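Local coordinates for protein CocE/NonD family hydrolase (Staphylococcus aureus subsp. aureus COL, PDB 3III) that is probably a serine hydrolase of the CocE/NonD and X-Pro dipeptidyl-peptidase (S15) type, with an alpha/beta-hydrolase core and a substrate that is not established, at residues 176-180 / 181-185; 232-235 / 236-239; 253-256 / 257-260. All coordinates share one frame; numbering follows the deposited sequence.

How the interactions relate
From the N terminus, the chain first reaches interaction 1, which closes the turn leaving helix 170-179 and leads into strand 186-192. Interaction 2 follows and starts the short helix 234-240, which lies on helix 213-224. Interaction 3 comes last. It is the 3-10 turn between helix 246-249 and strand 262-267. All three are local and in series, so none nests in or crosses another. Interactions 1 and 3 meet in space, with centres about 8 Å apart: the side-chain N-H of Asn182 probably bonds to the backbone carbonyl of Gln257, and Trp177 packs on Val253. Their neighbouring strands, 186-192 and 262-267, are adjacent in the central sheet. Interaction 2 stands apart, its centre about 26 to 27 Å from the others.

Interaction 1: 176-180 / 181-185; sequences WWVAS and LNPPH
Val178 and Pro183 meet where helix 170-179 gives way to the loop before strand 186-192. CG2 of Val178 touches CG of Pro183 at 3.9 Å, and the two side chains cross at about a right angle. The valine sets CG1 between its backbone N and carbonyl carbon (chi1 76°), which leaves CG2 beside the carbonyl carbon and facing the proline. The proline ring also rests on the end of the helix, with Pro183 CD 3.3 Å from Val178 O.

The backbone turns in two steps. Leu181 N bonds to Val178 O at 3.0 Å, and Asn182 N bonds to Ala179 O at the same length. Both donors lie above the carbonyl plane they meet. The second bond closes a type I beta turn from Ala179 to Asn182. Asn182 then leaves helical geometry with a positive phi.

Ser180 folds back on the helix. Ser180 OG lies between the backbone N and the carbonyl carbon (chi1 77°) and donates to Trp177 O at 2.7 Å. The hydroxyl arrives in the carbonyl plane, on a lone pair. Leu181, inside the turn, holds its CB against Val178 O.

Asn182 is modelled in two conformers. In the one described, Asn182 ND2 gives a hydrogen bond of 2.7 Å to a water, which donates to Ser180 O at 2.9 Å. ND2 probably also bonds to Gln257 O. Pro183 and Pro184 pack on helix 140-154, where both touch Glu151.

The helix end is thus satisfied from several sources. The carbonyls of Trp177, Val178, Ala179 and Ser180 take a hydroxyl, two backbone N-H groups and a water respectively. This implies that the polar cost of ending a largely buried helix is probably met by groups of the same short stretch and one water.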
ATOM      1  N   TRP A 176      -7.884   2.184  -8.074  1.00  7.64           N
ATOM      2  CA  TRP A 176      -8.946   2.546  -7.141  1.00  8.12           C
ATOM      3  C   TRP A 176      -9.651   3.789  -7.666  1.00  7.30           C
ATOM      4  O   TRP A 176     -10.879   3.884  -7.661  1.00  8.70           O
ATOM      5  CB  TRP A 176      -8.387   2.842  -5.741  1.00  8.15           C
ATOM      6  CG  TRP A 176      -7.761   1.674  -5.000  1.00  9.06           C
ATOM      7  CD1 TRP A 176      -6.478   1.635  -4.500  1.00  8.88           C
ATOM      8  CD2 TRP A 176      -8.386   0.433  -4.599  1.00  7.52           C
ATOM      9  NE1 TRP A 176      -6.258   0.434  -3.875  1.00  7.92           N
ATOM     10  CE2 TRP A 176      -7.424  -0.297  -3.867  1.00  7.94           C
ATOM     11  CE3 TRP A 176      -9.686  -0.117  -4.748  1.00  8.51           C
ATOM     12  CZ2 TRP A 176      -7.679  -1.573  -3.346  1.00  8.11           C
ATOM     13  CZ3 TRP A 176      -9.942  -1.373  -4.181  1.00  8.58           C
ATOM     14  CH2 TRP A 176      -8.944  -2.088  -3.494  1.00  6.85           C
ATOM     15  N   TRP A 177      -8.864   4.765  -8.058  1.00  7.35           N
ATOM     16  CA  TRP A 177      -9.421   5.987  -8.649  1.00  8.89           C
ATOM     17  C   TRP A 177     -10.362   5.755  -9.868  1.00  9.00           C
ATOM     18  O   TRP A 177     -11.536   6.146  -9.831  1.00  9.65           O
ATOM     19  CB  TRP A 177      -8.306   7.017  -8.970  1.00  8.28           C
ATOM     20  CG  TRP A 177      -8.124   7.980  -7.809  1.00 10.65           C
ATOM     21  CD1 TRP A 177      -7.064   8.055  -6.949  1.00  9.37           C
ATOM     22  CD2 TRP A 177      -9.055   8.986  -7.378  1.00 10.57           C
ATOM     23  NE1 TRP A 177      -7.278   9.030  -6.037  1.00  9.83           N
ATOM     24  CE2 TRP A 177      -8.493   9.615  -6.258  1.00 10.30           C
ATOM     25  CE3 TRP A 177     -10.315   9.396  -7.814  1.00  9.65           C
ATOM     26  CZ2 TRP A 177      -9.150  10.641  -5.580  1.00 12.25           C
ATOM     27  CZ3 TRP A 177     -10.959  10.420  -7.156  1.00 12.66           C
ATOM     28  CH2 TRP A 177     -10.383  11.037  -6.062  1.00 12.71           C
ATOM     29  N   VAL A 178      -9.852   5.146 -10.931  1.00  8.92           N
ATOM     30  CA  VAL A 178     -10.692   5.033 -12.162  1.00  9.42           C
ATOM     31  C   VAL A 178     -11.919   4.139 -11.908  1.00  9.31           C
ATOM     32  O   VAL A 178     -13.018   4.400 -12.402  1.00  9.35           O
ATOM     33  CB  VAL A 178      -9.856   4.591 -13.389  1.00  8.97           C
ATOM     34  CG1 VAL A 178      -9.505   3.081 -13.353  1.00  5.89           C
ATOM     35  CG2 VAL A 178     -10.552   4.972 -14.673  1.00  7.52           C
ATOM     36  N   ALA A 179     -11.760   3.113 -11.083  1.00 10.25           N
ATOM     37  CA  ALA A 179     -12.876   2.208 -10.776  1.00  9.97           C
ATOM     38  C   ALA A 179     -14.012   2.940 -10.041  1.00  9.44           C
ATOM     39  O   ALA A 179     -15.198   2.565 -10.185  1.00  8.65           O
ATOM     40  CB  ALA A 179     -12.424   0.965  -9.978  1.00  9.65           C
ATOM     41  N   SER A 180     -13.672   3.995  -9.289  1.00  9.46           N
ATOM     42  CA  SER A 180     -14.708   4.776  -8.597  1.00  9.34           C
ATOM     43  C   SER A 180     -15.647   5.522  -9.601  1.00  9.44           C
ATOM     44  O   SER A 180     -16.744   5.965  -9.247  1.00  8.08           O
ATOM     45  CB  SER A 180     -14.084   5.757  -7.578  1.00  9.35           C
ATOM     46  OG  SER A 180     -13.523   6.897  -8.223  1.00 10.00           O
ATOM     47  N   LEU A 181     -15.183   5.685 -10.837  1.00  9.15           N
ATOM     48  CA  LEU A 181     -15.973   6.275 -11.907  1.00  9.61           C
ATOM     49  C   LEU A 181     -16.816   5.238 -12.728  1.00 10.00           C
ATOM     50  O   LEU A 181     -17.559   5.633 -13.582  1.00  9.42           O
ATOM     51  CB  LEU A 181     -15.034   7.047 -12.847  1.00  9.80           C
ATOM     52  CG  LEU A 181     -14.136   8.141 -12.254  1.00  9.99           C
ATOM     53  CD1 LEU A 181     -13.200   8.709 -13.327  1.00 12.41           C
ATOM     54  CD2 LEU A 181     -15.025   9.251 -11.578  1.00  8.85           C
ATOM     55  N   ASN A 182     -16.592   3.946 -12.479  0.70 10.80           N
ATOM     56  CA  ASN A 182     -17.298   2.845 -13.132  0.70 10.40           C
ATOM     57  C   ASN A 182     -17.261   2.902 -14.673  0.70  9.88           C
ATOM     58  O   ASN A 182     -18.303   2.991 -15.329  0.70  8.91           O
ATOM     59  CB  ASN A 182     -18.728   2.790 -12.607  0.70 11.36           C
ATOM     60  CG  ASN A 182     -18.776   2.363 -11.206  0.70 12.01           C
ATOM     61  OD1 ASN A 182     -18.535   1.193 -10.899  0.70 19.31           O
ATOM     62  ND2 ASN A 182     -19.011   3.319 -10.294  0.70 14.19           N
ATOM     63  N   PRO A 183     -16.051   2.785 -15.263  1.00  8.97           N
ATOM     64  CA  PRO A 183     -15.988   2.755 -16.714  1.00  9.19           C
ATOM     65  C   PRO A 183     -16.760   1.516 -17.200  1.00  9.22           C
ATOM     66  O   PRO A 183     -16.541   0.416 -16.644  1.00  7.79           O
ATOM     67  CB  PRO A 183     -14.454   2.633 -17.004  1.00  9.85           C
ATOM     68  CG  PRO A 183     -13.770   3.025 -15.756  1.00  8.63           C
ATOM     69  CD  PRO A 183     -14.719   2.624 -14.659  1.00  8.90           C
ATOM     70  N   PRO A 184     -17.673   1.668 -18.206  1.00  9.75           N
ATOM     71  CA  PRO A 184     -18.514   0.542 -18.609  1.00 10.06           C
ATOM     72  C   PRO A 184     -17.737  -0.720 -19.084  1.00 10.01           C
ATOM     73  O   PRO A 184     -18.183  -1.833 -18.816  1.00  8.56           O
ATOM     74  CB  PRO A 184     -19.359   1.119 -19.748  1.00 11.27           C
ATOM     75  CG  PRO A 184     -19.448   2.560 -19.420  1.00 10.88           C
ATOM     76  CD  PRO A 184     -18.165   2.924 -18.771  1.00  9.58           C
ATOM     77  N   HIS A 185     -16.566  -0.541 -19.680  1.00  9.35           N
ATOM     78  CA  HIS A 185     -15.761  -1.690 -20.147  1.00  9.07           C
ATOM     79  C   HIS A 185     -14.647  -2.126 -19.229  1.00  8.64           C
ATOM     80  O   HIS A 185     -13.867  -2.999 -19.600  1.00  8.14           O
ATOM     81  CB  HIS A 185     -15.254  -1.403 -21.575  1.00  9.14           C
ATOM     82  CG  HIS A 185     -16.379  -1.215 -22.541  1.00 11.37           C
ATOM     83  ND1 HIS A 185     -17.006  -0.002 -22.723  1.00  8.95           N
ATOM     84  CD2 HIS A 185     -17.051  -2.110 -23.309  1.00 15.32           C
ATOM     85  CE1 HIS A 185     -17.971  -0.148 -23.619  1.00 14.01           C
ATOM     86  NE2 HIS A 185     -18.024  -1.419 -23.986  1.00 11.03           N
TER
HETATM   87  O   HOH W   1     -19.327   6.031 -10.476  1.00 20.38           O

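Interaction 2: 232-235 / 236-239; sequences EDLI and QAQQ
Asp233 and Gln236 face each other across the first turn of helix 234-240. Asp233 is the N-cap. Its CG stands anti to the backbone N (chi1 -176°), which brings the carboxylate round to the start of the helix. Asp233 OD1 accepts from Gln236 N at 2.9 Å, and the N-H points almost straight at it (170°). The donor comes from above the carboxylate plane. Asp233 OD2 lies against CB of Gln236 at 3.5 Å. A negative carboxylate on Asp233, at the N-terminal end, would probably interact well with the helix dipole.

The two side chains cross at a slant, and the carboxylate and amide planes are 76° apart. The chain of Gln236 bends at its second torsion. This leads the amide away from Asp233 and toward Glu240, further along the helix, to which NE2 bonds.

Behind the cap, the backbone settles into helical bonding. Ala237 N bonds to Asp233 O at 3.1 Å, followed by Gln238 N to Leu234 O and Gln239 N to Ile235 O. On the inner side, CD2 of Leu234 rests on CB of Ala237 at 4.1 Å.

Two glutamines share a water further on. The water donates to Ile235 O at 2.7 Å and to Gln238 OE1 at 2.9 Å, and accepts from Gln239 NE2. Gln238 reaches it with an extended chain, whereas Gln239 is bent at its second torsion.

Gln238 also ties the helix to its surroundings. OE1 bonds to Arg215, and NE2 to the carbonyls of Ala203 and Asp210. Leu234 packs on Trp217 and Thr218, so its face of the helix lies on helix 213-224. Ala237 meets Phe247 of helix 246-249.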
ATOM      1  N   GLU A 232       1.905  19.379 -10.272  1.00  8.62           N
ATOM      2  CA  GLU A 232       1.338  19.885  -9.032  1.00  9.20           C
ATOM      3  C   GLU A 232       2.401  19.860  -7.942  1.00  8.19           C
ATOM      4  O   GLU A 232       3.062  18.858  -7.766  1.00  7.78           O
ATOM      5  CB  GLU A 232       0.138  19.050  -8.628  1.00  9.06           C
ATOM      6  CG  GLU A 232      -0.506  19.451  -7.328  1.00 11.76           C
ATOM      7  CD  GLU A 232      -1.728  18.593  -6.973  1.00 12.53           C
ATOM      8  OE1 GLU A 232      -1.883  17.519  -7.575  1.00 10.35           O
ATOM      9  OE2 GLU A 232      -2.495  19.009  -6.048  1.00 10.32           O
ATOM     10  N   ASP A 233       2.521  20.947  -7.180  1.00  8.83           N
ATOM     11  CA  ASP A 233       3.528  21.046  -6.126  1.00  8.86           C
ATOM     12  C   ASP A 233       2.983  20.449  -4.822  1.00  9.80           C
ATOM     13  O   ASP A 233       2.413  21.143  -3.956  1.00  8.36           O
ATOM     14  CB  ASP A 233       3.945  22.500  -5.916  1.00  9.49           C
ATOM     15  CG  ASP A 233       5.054  22.646  -4.897  1.00 10.32           C
ATOM     16  OD1 ASP A 233       5.388  21.706  -4.142  1.00  8.85           O
ATOM     17  OD2 ASP A 233       5.573  23.743  -4.837  1.00 15.24           O
ATOM     18  N   LEU A 234       3.203  19.160  -4.672  1.00  9.65           N
ATOM     19  CA  LEU A 234       2.667  18.432  -3.545  1.00 10.29           C
ATOM     20  C   LEU A 234       3.494  18.650  -2.301  1.00  9.91           C
ATOM     21  O   LEU A 234       3.021  18.387  -1.246  1.00  9.86           O
ATOM     22  CB  LEU A 234       2.524  16.930  -3.871  1.00 11.12           C
ATOM     23  CG  LEU A 234       1.313  16.561  -4.726  1.00 11.82           C
ATOM     24  CD1 LEU A 234       1.486  15.122  -5.302  1.00  9.70           C
ATOM     25  CD2 LEU A 234      -0.015  16.759  -3.970  1.00 13.84           C
ATOM     26  N   ILE A 235       4.711  19.166  -2.427  1.00 10.83           N
ATOM     27  CA  ILE A 235       5.504  19.563  -1.253  1.00 10.58           C
ATOM     28  C   ILE A 235       4.758  20.750  -0.571  1.00  9.05           C
ATOM     29  O   ILE A 235       4.471  20.759   0.629  1.00  8.03           O
ATOM     30  CB  ILE A 235       6.932  19.953  -1.665  1.00 10.39           C
ATOM     31  CG1 ILE A 235       7.694  18.740  -2.241  1.00 13.06           C
ATOM     32  CG2 ILE A 235       7.714  20.495  -0.500  1.00 13.20           C
ATOM     33  CD1 ILE A 235       7.832  17.627  -1.243  1.00 11.28           C
ATOM     34  N   GLN A 236       4.426  21.740  -1.368  1.00  8.05           N
ATOM     35  CA  GLN A 236       3.726  22.913  -0.841  1.00  8.16           C
ATOM     36  C   GLN A 236       2.309  22.549  -0.349  1.00  6.90           C
ATOM     37  O   GLN A 236       1.842  23.100   0.672  1.00  5.12           O
ATOM     38  CB  GLN A 236       3.701  24.061  -1.872  1.00  7.80           C
ATOM     39  CG  GLN A 236       2.991  25.331  -1.386  1.00  7.81           C
ATOM     40  CD  GLN A 236       3.584  25.916  -0.076  1.00 12.02           C
ATOM     41  OE1 GLN A 236       4.786  25.764   0.186  1.00 12.73           O
ATOM     42  NE2 GLN A 236       2.751  26.624   0.727  1.00 10.58           N
ATOM     43  N   ALA A 237       1.646  21.590  -1.008  1.00  7.84           N
ATOM     44  CA  ALA A 237       0.291  21.170  -0.621  1.00  6.79           C
ATOM     45  C   ALA A 237       0.356  20.608   0.812  1.00  7.32           C
ATOM     46  O   ALA A 237      -0.491  20.954   1.671  1.00  6.91           O
ATOM     47  CB  ALA A 237      -0.338  20.118  -1.649  1.00  5.77           C
ATOM     48  N   GLN A 238       1.411  19.850   1.099  1.00  8.00           N
ATOM     49  CA  GLN A 238       1.601  19.268   2.439  1.00  8.22           C
ATOM     50  C   GLN A 238       1.840  20.365   3.474  1.00  8.71           C
ATOM     51  O   GLN A 238       1.360  20.296   4.571  1.00  9.25           O
ATOM     52  CB  GLN A 238       2.776  18.290   2.473  1.00  8.58           C
ATOM     53  CG  GLN A 238       3.029  17.579   3.853  1.00  7.10           C
ATOM     54  CD  GLN A 238       4.373  16.812   3.825  1.00 10.47           C
ATOM     55  OE1 GLN A 238       5.375  17.373   3.412  1.00  7.91           O
ATOM     56  NE2 GLN A 238       4.373  15.531   4.218  1.00  6.87           N
ATOM     57  N   GLN A 239       2.629  21.364   3.120  1.00  9.06           N
ATOM     58  CA  GLN A 239       2.855  22.468   4.019  1.00  8.88           C
ATOM     59  C   GLN A 239       1.540  23.181   4.367  1.00  8.31           C
ATOM     60  O   GLN A 239       1.307  23.545   5.487  1.00  8.09           O
ATOM     61  CB  GLN A 239       3.701  23.541   3.312  1.00 10.92           C
ATOM     62  CG  GLN A 239       5.142  23.225   3.082  1.00 14.09           C
ATOM     63  CD  GLN A 239       5.900  23.269   4.358  1.00 21.02           C
ATOM     64  OE1 GLN A 239       6.332  24.347   4.817  1.00 22.98           O
ATOM     65  NE2 GLN A 239       6.052  22.089   4.972  1.00 19.98           N
TER
HETATM   66  O   HOH W   2       6.127  20.023   2.632  1.00 16.86           O

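Interaction 3: 253-256 / 257-260; sequences VPLS and QIKT
Leu255 O accepts from Ile258 N at 3.0 Å, with the N-H held fairly straight at 160°. This is one of two successive bonds that make a short 3-10 turn. The other runs from Gln257 N to Pro254 O at 3.1 Å. Both link residues three apart, and in both the donor meets the oxygen from above the carbonyl plane. The turn lies between helix 246-249 and strand 262-267, within the alpha/beta-hydrolase region of the chain.

Pro254 leads into the turn and is itself the centre of an inverse gamma turn. Its ring meets the side chain of Gln257. The glutamine puts CG anti to its own carbonyl carbon (chi1 -65°), and the chain is extended beyond CG. This carries it back past Pro254 O, which lies 3.5 Å from Gln257 CG. Its amide then rests against CB and CG of Pro254, with Gln257 CD 3.7 Å from Pro254 CG. The two side chains cross at a slant. The contact is one of packing, and both residues lie toward the surface.

The buried side of the turn is carried by Leu255 and Ile258. Ile258 also lies close to the bonded carbonyl, its CB 3.3 Å from Leu255 O. The oxygen is therefore flanked by the aliphatic chain of the same residue whose N-H it accepts.

Both residues reach inward to Trp176 on helix 170-179. Ile258 also touches Ala179 and Met189, while Leu255 extends to Glu280 and Gln284 on helix 275-284. The turn thus joins two helices and a sheet strand by side-chain packing.

Leu255 and Ile258 run side by side and point the same way, so that their branch ends meet: Leu255 CD2 sits 4.0 Å from Ile258 CD1.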
ATOM      1  N   VAL A 253     -10.264   8.465  -2.323  1.00  7.95           N
ATOM      2  CA  VAL A 253     -11.150   7.830  -3.290  1.00  8.06           C
ATOM      3  C   VAL A 253     -12.505   7.483  -2.621  1.00  9.59           C
ATOM      4  O   VAL A 253     -12.494   6.878  -1.527  1.00  9.77           O
ATOM      5  CB  VAL A 253     -10.519   6.495  -3.851  1.00  8.82           C
ATOM      6  CG1 VAL A 253     -11.525   5.763  -4.813  1.00  7.28           C
ATOM      7  CG2 VAL A 253      -9.153   6.769  -4.530  1.00  6.57           C
ATOM      8  N   PRO A 254     -13.642   7.756  -3.303  1.00 10.27           N
ATOM      9  CA  PRO A 254     -14.981   7.303  -2.824  1.00 10.66           C
ATOM     10  C   PRO A 254     -15.170   5.818  -3.163  1.00 10.84           C
ATOM     11  O   PRO A 254     -15.854   5.461  -4.125  1.00 11.16           O
ATOM     12  CB  PRO A 254     -15.974   8.193  -3.578  1.00 10.99           C
ATOM     13  CG  PRO A 254     -15.286   8.524  -4.868  1.00 11.24           C
ATOM     14  CD  PRO A 254     -13.752   8.530  -4.559  1.00 11.37           C
ATOM     15  N   LEU A 255     -14.595   4.984  -2.315  1.00  8.92           N
ATOM     16  CA  LEU A 255     -14.432   3.552  -2.569  1.00  9.85           C
ATOM     17  C   LEU A 255     -15.753   2.779  -2.712  1.00  9.29           C
ATOM     18  O   LEU A 255     -15.804   1.807  -3.442  1.00  9.08           O
ATOM     19  CB  LEU A 255     -13.610   2.937  -1.443  1.00  9.08           C
ATOM     20  CG  LEU A 255     -12.126   3.344  -1.405  1.00  9.13           C
ATOM     21  CD1 LEU A 255     -11.519   2.874  -0.107  1.00  7.08           C
ATOM     22  CD2 LEU A 255     -11.354   2.758  -2.570  1.00  7.29           C
ATOM     23  N   SER A 256     -16.811   3.223  -2.022  1.00  9.88           N
ATOM     24  CA  SER A 256     -18.090   2.556  -2.085  1.00 10.95           C
ATOM     25  C   SER A 256     -18.798   2.689  -3.442  1.00 11.36           C
ATOM     26  O   SER A 256     -19.814   2.037  -3.702  1.00 12.64           O
ATOM     27  CB  SER A 256     -18.990   3.061  -0.956  1.00 12.20           C
ATOM     28  OG  SER A 256     -19.349   4.400  -1.165  1.00 13.42           O
ATOM     29  N   GLN A 257     -18.320   3.575  -4.283  1.00 10.70           N
ATOM     30  CA  GLN A 257     -18.745   3.640  -5.677  1.00  9.73           C
ATOM     31  C   GLN A 257     -18.210   2.502  -6.528  1.00  9.69           C
ATOM     32  O   GLN A 257     -18.693   2.277  -7.661  1.00  9.62           O
ATOM     33  CB  GLN A 257     -18.277   4.957  -6.271  1.00 10.57           C
ATOM     34  CG  GLN A 257     -18.967   6.193  -5.595  1.00  9.35           C
ATOM     35  CD  GLN A 257     -18.572   7.525  -6.195  1.00 13.03           C
ATOM     36  OE1 GLN A 257     -17.907   7.602  -7.229  1.00 12.13           O
ATOM     37  NE2 GLN A 257     -19.001   8.586  -5.564  1.00  8.46           N
ATOM     38  N   ILE A 258     -17.175   1.819  -6.055  1.00  9.16           N
ATOM     39  CA  ILE A 258     -16.570   0.746  -6.889  1.00  8.88           C
ATOM     40  C   ILE A 258     -17.473  -0.483  -6.915  1.00  9.23           C
ATOM     41  O   ILE A 258     -17.843  -1.051  -5.843  1.00 10.26           O
ATOM     42  CB  ILE A 258     -15.182   0.371  -6.395  1.00  7.94           C
ATOM     43  CG1 ILE A 258     -14.254   1.566  -6.545  1.00  7.97           C
ATOM     44  CG2 ILE A 258     -14.640  -0.855  -7.100  1.00  8.29           C
ATOM     45  CD1 ILE A 258     -12.861   1.289  -5.945  1.00 10.45           C
ATOM     46  N   LYS A 259     -17.829  -0.900  -8.122  1.00  9.16           N
ATOM     47  CA  LYS A 259     -18.605  -2.133  -8.335  1.00 11.09           C
ATOM     48  C   LYS A 259     -17.895  -3.267  -9.094  1.00 11.32           C
ATOM     49  O   LYS A 259     -18.422  -4.396  -9.204  1.00 12.72           O
ATOM     50  CB  LYS A 259     -19.892  -1.780  -9.083  1.00 11.17           C
ATOM     51  CG  LYS A 259     -20.746  -0.784  -8.323  1.00 13.31           C
ATOM     52  CD  LYS A 259     -21.879  -0.266  -9.240  1.00 19.35           C
ATOM     53  CE  LYS A 259     -23.034   0.324  -8.422  1.00 23.95           C
ATOM     54  NZ  LYS A 259     -23.901   1.237  -9.273  1.00 29.09           N
ATOM     55  N   THR A 260     -16.740  -2.946  -9.663  1.00 11.16           N
ATOM     56  CA  THR A 260     -15.986  -3.841 -10.577  1.00 10.61           C
ATOM     57  C   THR A 260     -15.447  -5.077  -9.835  1.00  9.69           C
ATOM     58  O   THR A 260     -14.962  -4.967  -8.734  1.00 10.11           O
ATOM     59  CB  THR A 260     -14.789  -3.040 -11.192  1.00 11.37           C
ATOM     60  OG1 THR A 260     -15.291  -1.883 -11.892  1.00 15.82           O
ATOM     61  CG2 THR A 260     -13.925  -3.874 -12.130  1.00  9.27           C
TER